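Local atomic coordinates of uncharacterized protein (Deinococcus radiodurans, PDB entry 3GG7), a protein that binds manganese and is probably a metal-dependent hydrolase of the TatD family acting on ester bonds, though its substrate is not established. Residues Q27-S32 against R50-T55; Y77-R82 against E114-R119; F167-T172 against K213-G218. One frame throughout, in Å; residues are numbered along the deposited sequence. Where two conformers were deposited one is given.

Contact 1: Q27-S32 against R50-T55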
loop_
_atom_site.group_PDB
_atom_site.type_symbol
_atom_site.label_atom_id
_atom_site.label_comp_id
_atom_site.label_asym_id
_atom_site.label_seq_id
_atom_site.Cartn_x
_atom_site.Cartn_y
_atom_site.Cartn_z
ATOM N N GLN A 27 -7.923 11.712 -14.179
ATOM C CA GLN A 27 -8.661 10.481 -13.890
ATOM C C GLN A 27 -7.707 9.362 -13.450
ATOM O O GLN A 27 -7.774 8.211 -13.913
ATOM C CB GLN A 27 -9.558 10.101 -15.068
ATOM C CG GLN A 27 -10.429 11.284 -15.479
ATOM C CD GLN A 27 -11.841 10.921 -15.882
ATOM O OE1 GLN A 27 -12.111 10.677 -17.047
ATOM N NE2 GLN A 27 -12.762 10.922 -14.910
ATOM N N LEU A 28 -6.840 9.726 -12.503
ATOM C CA LEU A 28 -5.818 8.842 -11.950
ATOM C C LEU A 28 -6.340 8.339 -10.601
ATOM O O LEU A 28 -6.582 9.131 -9.692
ATOM C CB LEU A 28 -4.497 9.613 -11.795
ATOM C CG LEU A 28 -3.230 8.788 -11.616
ATOM C CD1 LEU A 28 -1.980 9.629 -11.981
ATOM C CD2 LEU A 28 -3.114 8.236 -10.221
ATOM N N THR A 29 -6.577 7.032 -10.508
ATOM C CA THR A 29 -7.051 6.410 -9.288
ATOM C C THR A 29 -5.943 6.265 -8.266
ATOM O O THR A 29 -4.866 5.742 -8.560
ATOM C CB THR A 29 -7.648 5.044 -9.575
ATOM O OG1 THR A 29 -8.658 5.181 -10.577
ATOM C CG2 THR A 29 -8.220 4.401 -8.310
ATOM N N VAL A 30 -6.198 6.744 -7.054
ATOM C CA VAL A 30 -5.220 6.673 -5.989
ATOM C C VAL A 30 -5.783 6.022 -4.735
ATOM O O VAL A 30 -6.945 6.239 -4.369
ATOM C CB VAL A 30 -4.621 8.054 -5.626
ATOM C CG1 VAL A 30 -3.928 8.685 -6.840
ATOM C CG2 VAL A 30 -5.704 9.003 -5.078
ATOM N N LEU A 31 -4.968 5.186 -4.104
ATOM C CA LEU A 31 -5.259 4.705 -2.759
ATOM C C LEU A 31 -4.551 5.639 -1.808
ATOM O O LEU A 31 -3.354 5.573 -1.588
ATOM C CB LEU A 31 -4.817 3.249 -2.542
ATOM C CG LEU A 31 -5.282 2.680 -1.211
ATOM C CD1 LEU A 31 -6.776 2.342 -1.312
ATOM C CD2 LEU A 31 -4.430 1.440 -0.816
ATOM N N SER A 32 -5.363 6.496 -1.204
ATOM C CA SER A 32 -4.927 7.541 -0.288
ATOM C C SER A 32 -4.833 6.920 1.110
ATOM O O SER A 32 -5.867 6.705 1.763
ATOM C CB SER A 32 -5.966 8.673 -0.340
ATOM O OG SER A 32 -5.676 9.724 0.579
ATOM N N ARG A 50 -14.628 13.451 -5.310
ATOM C CA ARG A 50 -13.483 13.006 -6.072
ATOM C C ARG A 50 -13.472 11.465 -6.126
ATOM O O ARG A 50 -12.853 10.818 -5.271
ATOM C CB ARG A 50 -12.179 13.550 -5.446
ATOM C CG ARG A 50 -12.168 15.071 -5.345
ATOM C CD ARG A 50 -10.740 15.636 -5.171
ATOM N NE ARG A 50 -10.830 17.101 -5.205
ATOM C CZ ARG A 50 -10.929 17.890 -4.144
ATOM N NH1 ARG A 50 -10.810 17.431 -2.902
ATOM N NH2 ARG A 50 -11.076 19.211 -4.344
ATOM N N PRO A 51 -14.164 10.880 -7.124
ATOM C CA PRO A 51 -14.365 9.426 -7.173
ATOM C C PRO A 51 -13.111 8.636 -7.456
ATOM O O PRO A 51 -13.130 7.441 -7.272
ATOM C CB PRO A 51 -15.387 9.265 -8.303
ATOM C CG PRO A 51 -15.082 10.365 -9.203
ATOM C CD PRO A 51 -14.747 11.536 -8.309
ATOM N N HIS A 52 -12.023 9.285 -7.876
ATOM C CA HIS A 52 -10.732 8.596 -8.054
ATOM C C HIS A 52 -9.899 8.553 -6.809
ATOM O O HIS A 52 -8.840 7.923 -6.823
ATOM C CB HIS A 52 -9.928 9.249 -9.158
ATOM C CG HIS A 52 -10.511 9.005 -10.512
ATOM N ND1 HIS A 52 -11.491 9.812 -11.049
ATOM C CD2 HIS A 52 -10.347 7.974 -11.372
ATOM C CE1 HIS A 52 -11.864 9.305 -12.213
ATOM N NE2 HIS A 52 -11.178 8.203 -12.440
ATOM N N VAL A 53 -10.344 9.170 -5.725
ATOM C CA VAL A 53 -9.582 9.175 -4.478
ATOM C C VAL A 53 -10.232 8.161 -3.529
ATOM O O VAL A 53 -11.343 8.384 -3.051
ATOM C CB VAL A 53 -9.591 10.576 -3.815
ATOM C CG1 VAL A 53 -8.847 10.529 -2.479
ATOM C CG2 VAL A 53 -8.941 11.634 -4.751
ATOM N N TRP A 54 -9.549 7.045 -3.287
ATOM C CA TRP A 54 -10.060 5.947 -2.463
ATOM C C TRP A 54 -9.243 5.930 -1.181
ATOM O O TRP A 54 -8.039 5.631 -1.195
ATOM C CB TRP A 54 -9.870 4.622 -3.208
ATOM C CG TRP A 54 -10.563 4.517 -4.546
ATOM C CD1 TRP A 54 -11.396 5.434 -5.140
ATOM C CD2 TRP A 54 -10.506 3.392 -5.447
ATOM N NE1 TRP A 54 -11.847 4.942 -6.343
ATOM C CE2 TRP A 54 -11.310 3.699 -6.556
ATOM C CE3 TRP A 54 -9.841 2.160 -5.413
ATOM C CZ2 TRP A 54 -11.465 2.827 -7.639
ATOM C CZ3 TRP A 54 -10.011 1.294 -6.475
ATOM C CH2 TRP A 54 -10.829 1.637 -7.574
ATOM N N THR A 55 -9.886 6.234 -0.063
ATOM C CA THR A 55 -9.164 6.469 1.187
ATOM C C THR A 55 -9.106 5.181 2.034
ATOM O O THR A 55 -10.116 4.448 2.188
ATOM C CB THR A 55 -9.818 7.597 1.992
ATOM O OG1 THR A 55 -10.143 8.706 1.140
ATOM C CG2 THR A 55 -8.903 8.073 3.137
HETATM O O HOH W 1 -8.156 10.696 0.835
#

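Contact 2: Y77-R82 against E114-R119. With SO4 (sulfate ion), chain C.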
loop_
_atom_site.group_PDB
_atom_site.type_symbol
_atom_site.label_atom_id
_atom_site.label_comp_id
_atom_site.label_asym_id
_atom_site.label_seq_id
_atom_site.Cartn_x
_atom_site.Cartn_y
_atom_site.Cartn_z
ATOM N N TYR A 77 -13.821 3.571 12.885
ATOM C CA TYR A 77 -13.987 3.968 11.497
ATOM C C TYR A 77 -13.945 2.843 10.486
ATOM O O TYR A 77 -14.306 3.064 9.337
ATOM C CB TYR A 77 -12.901 4.970 11.128
ATOM C CG TYR A 77 -12.926 6.284 11.893
ATOM C CD1 TYR A 77 -14.111 6.949 12.181
ATOM C CD2 TYR A 77 -11.750 6.859 12.297
ATOM C CE1 TYR A 77 -14.089 8.193 12.847
ATOM C CE2 TYR A 77 -11.705 8.078 12.936
ATOM C CZ TYR A 77 -12.888 8.741 13.217
ATOM O OH TYR A 77 -12.792 9.957 13.845
ATOM N N LEU A 78 -13.587 1.638 10.912
ATOM C CA LEU A 78 -13.487 0.508 10.001
ATOM C C LEU A 78 -14.727 0.266 9.132
ATOM O O LEU A 78 -14.586 -0.060 7.972
ATOM C CB LEU A 78 -13.069 -0.743 10.769
ATOM C CG LEU A 78 -12.469 -1.950 10.054
ATOM C CD1 LEU A 78 -11.400 -1.559 9.022
ATOM C CD2 LEU A 78 -11.944 -2.881 11.133
ATOM N N PRO A 79 -15.947 0.490 9.662
ATOM C CA PRO A 79 -17.130 0.290 8.806
ATOM C C PRO A 79 -17.240 1.237 7.608
ATOM O O PRO A 79 -18.013 0.977 6.662
ATOM C CB PRO A 79 -18.290 0.533 9.772
ATOM C CG PRO A 79 -17.749 0.196 11.090
ATOM C CD PRO A 79 -16.329 0.727 11.057
ATOM N N GLU A 80 -16.476 2.323 7.618
ATOM C CA GLU A 80 -16.548 3.329 6.561
ATOM C C GLU A 80 -15.671 3.098 5.334
ATOM O O GLU A 80 -15.673 3.915 4.407
ATOM C CB GLU A 80 -16.224 4.699 7.145
ATOM C CG GLU A 80 -17.211 5.095 8.226
ATOM C CD GLU A 80 -16.924 6.440 8.827
ATOM O OE1 GLU A 80 -16.426 7.343 8.100
ATOM O OE2 GLU A 80 -17.183 6.595 10.043
ATOM N N THR A 81 -14.904 2.018 5.310
ATOM C CA THR A 81 -13.998 1.803 4.188
ATOM C C THR A 81 -13.734 0.342 3.936
ATOM O O THR A 81 -13.716 -0.458 4.873
ATOM C CB THR A 81 -12.642 2.572 4.363
ATOM O OG1 THR A 81 -11.840 2.379 3.189
ATOM C CG2 THR A 81 -11.886 2.103 5.594
ATOM N N ARG A 82 -13.470 0.027 2.672
ATOM C CA ARG A 82 -13.045 -1.320 2.294
ATOM C C ARG A 82 -11.527 -1.461 2.289
ATOM O O ARG A 82 -11.012 -2.565 2.076
ATOM C CB ARG A 82 -13.671 -1.736 0.957
ATOM C CG ARG A 82 -13.161 -1.112 -0.280
ATOM C CD ARG A 82 -14.074 -1.423 -1.531
ATOM N NE ARG A 82 -15.464 -0.938 -1.430
ATOM C CZ ARG A 82 -16.575 -1.674 -1.606
ATOM N NH1 ARG A 82 -16.522 -2.972 -1.913
ATOM N NH2 ARG A 82 -17.770 -1.122 -1.463
ATOM N N GLU A 114 -10.771 -8.988 10.292
ATOM C CA GLU A 114 -11.515 -10.261 10.233
ATOM C C GLU A 114 -12.935 -10.093 10.782
ATOM O O GLU A 114 -13.915 -10.544 10.146
ATOM C CB GLU A 114 -10.774 -11.363 10.984
ATOM C CG GLU A 114 -11.501 -12.694 10.923
ATOM C CD GLU A 114 -10.773 -13.825 11.604
ATOM O OE1 GLU A 114 -9.513 -13.821 11.669
ATOM O OE2 GLU A 114 -11.487 -14.751 12.051
ATOM N N ASP A 115 -13.048 -9.393 11.912
ATOM C CA ASP A 115 -14.330 -9.216 12.595
ATOM C C ASP A 115 -15.335 -8.437 11.741
ATOM O O ASP A 115 -16.543 -8.615 11.880
ATOM C CB ASP A 115 -14.143 -8.474 13.927
ATOM C CG ASP A 115 -13.517 -9.319 15.002
ATOM O OD1 ASP A 115 -13.520 -10.558 14.887
ATOM O OD2 ASP A 115 -13.020 -8.720 15.989
ATOM N N HIS A 116 -14.837 -7.563 10.861
ATOM C CA HIS A 116 -15.673 -6.738 10.004
ATOM C C HIS A 116 -15.802 -7.312 8.593
ATOM O O HIS A 116 -16.252 -6.626 7.675
ATOM C CB HIS A 116 -15.132 -5.291 9.963
ATOM C CG HIS A 116 -15.366 -4.518 11.220
ATOM N ND1 HIS A 116 -16.420 -3.641 11.363
ATOM C CD2 HIS A 116 -14.674 -4.468 12.384
ATOM C CE1 HIS A 116 -16.371 -3.090 12.561
ATOM N NE2 HIS A 116 -15.318 -3.569 13.198
ATOM N N GLY A 117 -15.406 -8.573 8.427
ATOM C CA GLY A 117 -15.633 -9.314 7.185
ATOM C C GLY A 117 -14.520 -9.241 6.152
ATOM O O GLY A 117 -14.699 -9.620 4.993
ATOM N N GLY A 118 -13.351 -8.774 6.579
ATOM C CA GLY A 118 -12.176 -8.732 5.710
ATOM C C GLY A 118 -12.041 -7.391 5.010
ATOM O O GLY A 118 -13.028 -6.723 4.723
ATOM N N ARG A 119 -10.798 -6.997 4.758
ATOM C CA ARG A 119 -10.491 -5.746 4.049
ATOM C C ARG A 119 -9.345 -5.958 3.065
ATOM O O ARG A 119 -8.592 -6.948 3.156
ATOM C CB ARG A 119 -10.083 -4.645 5.060
ATOM C CG ARG A 119 -11.182 -4.204 6.022
ATOM C CD ARG A 119 -12.275 -3.475 5.268
ATOM N NE ARG A 119 -13.311 -2.893 6.104
ATOM C CZ ARG A 119 -14.395 -3.536 6.532
ATOM N NH1 ARG A 119 -14.551 -4.841 6.311
ATOM N NH2 ARG A 119 -15.302 -2.897 7.255
HETATM S S SO4 C . -16.260 11.210 14.511
HETATM O O1 SO4 C . -16.976 10.158 13.804
HETATM O O2 SO4 C . -15.938 12.304 13.591
HETATM O O3 SO4 C . -17.105 11.749 15.590
HETATM O O4 SO4 C . -15.056 10.605 15.079
#

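Contact 3: F167-T172 against K213-G218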
loop_
_atom_site.group_PDB
_atom_site.type_symbol
_atom_site.label_atom_id
_atom_site.label_comp_id
_atom_site.label_asym_id
_atom_site.label_seq_id
_atom_site.Cartn_x
_atom_site.Cartn_y
_atom_site.Cartn_z
ATOM N N PHE A 167 0.942 -7.413 -4.735
ATOM C CA PHE A 167 2.096 -6.546 -4.649
ATOM C C PHE A 167 1.838 -5.242 -5.336
ATOM O O PHE A 167 1.351 -5.242 -6.457
ATOM C CB PHE A 167 3.325 -7.241 -5.291
ATOM C CG PHE A 167 3.544 -8.612 -4.756
ATOM C CD1 PHE A 167 4.325 -8.807 -3.614
ATOM C CD2 PHE A 167 2.891 -9.697 -5.317
ATOM C CE1 PHE A 167 4.473 -10.061 -3.070
ATOM C CE2 PHE A 167 3.018 -10.962 -4.769
ATOM C CZ PHE A 167 3.831 -11.145 -3.649
ATOM N N SER A 168 2.177 -4.127 -4.685
ATOM C CA SER A 168 2.187 -2.859 -5.362
ATOM C C SER A 168 3.629 -2.402 -5.472
ATOM O O SER A 168 4.372 -2.375 -4.504
ATOM C CB SER A 168 1.256 -1.817 -4.683
ATOM O OG SER A 168 1.587 -1.598 -3.317
ATOM N N VAL A 169 4.025 -2.092 -6.697
ATOM C CA VAL A 169 5.418 -1.865 -7.015
ATOM C C VAL A 169 5.579 -0.437 -7.486
ATOM O O VAL A 169 4.687 0.115 -8.155
ATOM C CB VAL A 169 5.953 -2.897 -8.066
ATOM C CG1 VAL A 169 5.705 -4.325 -7.598
ATOM C CG2 VAL A 169 5.336 -2.676 -9.428
ATOM N N GLY A 170 6.703 0.164 -7.116
ATOM C CA GLY A 170 6.969 1.562 -7.352
ATOM C C GLY A 170 8.175 1.846 -8.213
ATOM O O GLY A 170 8.807 0.924 -8.748
ATOM N N PRO A 171 8.522 3.127 -8.350
ATOM C CA PRO A 171 9.623 3.537 -9.227
ATOM C C PRO A 171 10.983 2.908 -8.920
ATOM O O PRO A 171 11.737 2.596 -9.850
ATOM C CB PRO A 171 9.686 5.044 -8.999
ATOM C CG PRO A 171 8.257 5.425 -8.678
ATOM C CD PRO A 171 7.765 4.284 -7.836
ATOM N N THR A 172 11.310 2.722 -7.644
ATOM C CA THR A 172 12.638 2.202 -7.292
ATOM C C THR A 172 12.741 0.729 -7.685
ATOM O O THR A 172 13.774 0.289 -8.189
ATOM C CB THR A 172 12.987 2.407 -5.795
ATOM O OG1 THR A 172 12.092 1.658 -4.967
ATOM C CG2 THR A 172 12.915 3.869 -5.415
ATOM N N LYS A 213 3.333 6.786 -14.051
ATOM C CA LYS A 213 3.616 6.550 -15.482
ATOM C C LYS A 213 4.988 5.888 -15.669
ATOM O O LYS A 213 5.137 4.998 -16.516
ATOM C CB LYS A 213 3.548 7.863 -16.276
ATOM C CG LYS A 213 3.480 7.632 -17.788
ATOM C CD LYS A 213 3.104 8.890 -18.548
ATOM C CE LYS A 213 3.158 8.641 -20.053
ATOM N NZ LYS A 213 2.544 9.762 -20.856
ATOM N N SER A 214 5.983 6.295 -14.881
ATOM C CA SER A 214 7.316 5.675 -14.972
ATOM C C SER A 214 7.366 4.231 -14.488
ATOM O O SER A 214 8.172 3.440 -14.974
ATOM C CB SER A 214 8.388 6.514 -14.289
ATOM O OG SER A 214 8.240 6.557 -12.891
ATOM N N VAL A 215 6.504 3.866 -13.546
ATOM C CA VAL A 215 6.422 2.485 -13.124
ATOM C C VAL A 215 5.828 1.648 -14.250
ATOM O O VAL A 215 6.286 0.527 -14.490
ATOM C CB VAL A 215 5.555 2.312 -11.836
ATOM C CG1 VAL A 215 5.596 0.864 -11.367
ATOM C CG2 VAL A 215 6.048 3.247 -10.728
ATOM N N VAL A 216 4.809 2.169 -14.927
ATOM C CA VAL A 216 4.170 1.446 -16.030
ATOM C C VAL A 216 5.185 1.226 -17.161
ATOM O O VAL A 216 5.295 0.116 -17.732
ATOM C CB VAL A 216 2.939 2.210 -16.555
ATOM C CG1 VAL A 216 2.524 1.696 -17.943
ATOM C CG2 VAL A 216 1.790 2.086 -15.550
ATOM N N GLU A 217 5.937 2.283 -17.454
ATOM C CA GLU A 217 7.022 2.203 -18.436
ATOM C C GLU A 217 8.059 1.176 -17.993
ATOM O O GLU A 217 8.502 0.350 -18.803
ATOM C CB GLU A 217 7.653 3.579 -18.659
ATOM C CG GLU A 217 6.702 4.529 -19.396
ATOM C CD GLU A 217 7.171 5.977 -19.434
ATOM O OE1 GLU A 217 8.118 6.329 -18.693
ATOM O OE2 GLU A 217 6.573 6.771 -20.204
ATOM N N GLY A 218 8.424 1.193 -16.710
ATOM C CA GLY A 218 9.355 0.193 -16.158
ATOM C C GLY A 218 8.865 -1.244 -16.307
ATOM O O GLY A 218 9.636 -2.151 -16.671
#

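Contact 1: Q27-S32 against R50-T55
V30, L31 and S32 pair in parallel with V53, W54 and T55, the strand axes 22° apart, through V30 N to H52 O and W54 N to V30 O, both 2.9 Å, and S32 N to W54 O, 2.8 Å. The first two bonds are almost straight, the third somewhat less so. On the W54 side of the sheet, the T29 methyl lies over the six-membered ring of W54, CG2 3.6 Å from its centroid, a CH-pi contact. CG2 lies anti to the T29 backbone N, which leaves OG1 (chi1 -54°) to meet the H52 ring edge, 3.4 Å from CD2. W54 NE1 bonds P51 O almost in the ring plane, which helps fix the indole's rotation. H52 turns a ring face to Q27, whose CA stands 3.8 Å from the centroid, while H52 ND1 is bonded to E24. V30 CG2 meets V53 CG2 loosely, and a water joins S32 OG to T55 OG1. The pair closes the beta-alpha-beta unit of strand 29-32, helix 40-44 and strand 53-55: T43 packs on S32 and T55, C23 of helix 16-25 on V30, and strand 4-8 flanks strand 29-32, bringing F6 against W54.

Contact 2: Y77-R82 against E114-R119
The guanidinium of R119 bonds four backbone carbonyls, two across in 77-82, one of them weakly, and two in its own segment. The contact joins two alpha-to-beta connections of the TIM-barrel fold: the 3-10 turn 78-80 and loop leading into strand 83-88, and the Schellman motif that ends helix 99-115, with G117 as its C-prime residue. R119 NH2 gives L78 O a nearly straight bond of 3.0 Å. L78 O lies in the guanidinium plane, yet the N-H comes in from above the plane of the carbonyl. R119 NE makes a bent, weak bond to T81 O. NH1 turns back to H116 O and G118 O, so the arginine also ties down the turn after the helix. A bend at chi2 (-68°) brings the group round to these acceptors. L78 lies over one face of the H116 imidazole, CG 4.2 Å from the ring centroid and displaced from the ring centre, and P79 CG approaches H116 CE1 at 3.9 Å. H116 NE2 is held by D75. At the end of helix 72-77, Y77 OH donates to O4 of a sulfate, probably from the crystallisation liquor, which R41 and R76 also bind. L78 CD1 packs alongside the R119 chain, 3.7 Å from R119 NE.

Contact 3: F167-T172 against K213-G218
On the helix side V215 carries nearly all of this contact, pressing both methyls into the bend where strand 166-169 gives way to P171. The tight part lies at CG2, which sits against the start of the proline ring, 3.4 Å from P171 N and 3.5 Å from P171 CD, with P171 CG a little farther off. The other branch, V215 CG1, reaches the end of the strand: it stands 3.4 Å from V169 O and, less closely, 4.0 Å from V169 CG2. With CG1 anti to the V215 backbone N (chi1 -175°) and CG2 anti to its carbonyl carbon, the two methyls fork, one to the strand end and the other to the proline. G170, between V169 and P171 in the chain, offers bare backbone, its carbonyl carbon 3.6 Å from V215 CG2. If V215 were an alanine, the P171 ring and V169 CG2 would probably lose the methyls that meet them, and a gap would be likely to open between the helix and the strand end. Packing thins toward S214, one residue back on the helix and partly exposed, where OG is 4.4 Å from P171 CG, a distant approach; that hydroxyl is engaged by D211 O instead. K213 and E217 mark the solvent side of the helix, whereas V215 faces inward and also touches T193 of strand 191-193. On the strand side, V169 packs on V191, and P171 touches L200. The contact thus sets helix 212-223 against the C-terminal end of a parallel barrel strand, the end at which TIM-barrel hydrolases carry their active sites; in keeping with this, the side chain of P171 is about 7 Å from that of D196, a ligand of the manganese.

How the contacts relate
Contacts 1 and 3 are buried and contact 2 lies at the surface, yet all three belong to one TIM-barrel-like fold. Contact 1 joins neighbouring parallel strands through regular backbone bonds, contact 2 joins two loops leading into strands 83-88 and 119-124 by an arginine on carbonyls, and contact 3 sets a helix on a strand end by valine methyls packed on apolar side chains and backbone, without hydrogen bonds between its segments. Contacts 1 and 2 touch directly, T55 O lying 2.9 Å from T81 OG1 in a probable hydrogen bond. Contact 3 shares no element with either; its centre is about 28 Å from that of contact 2, across the chain's centre. Contacts 1 and 3 approach metal-site residues, whereas contact 2 lies away from them.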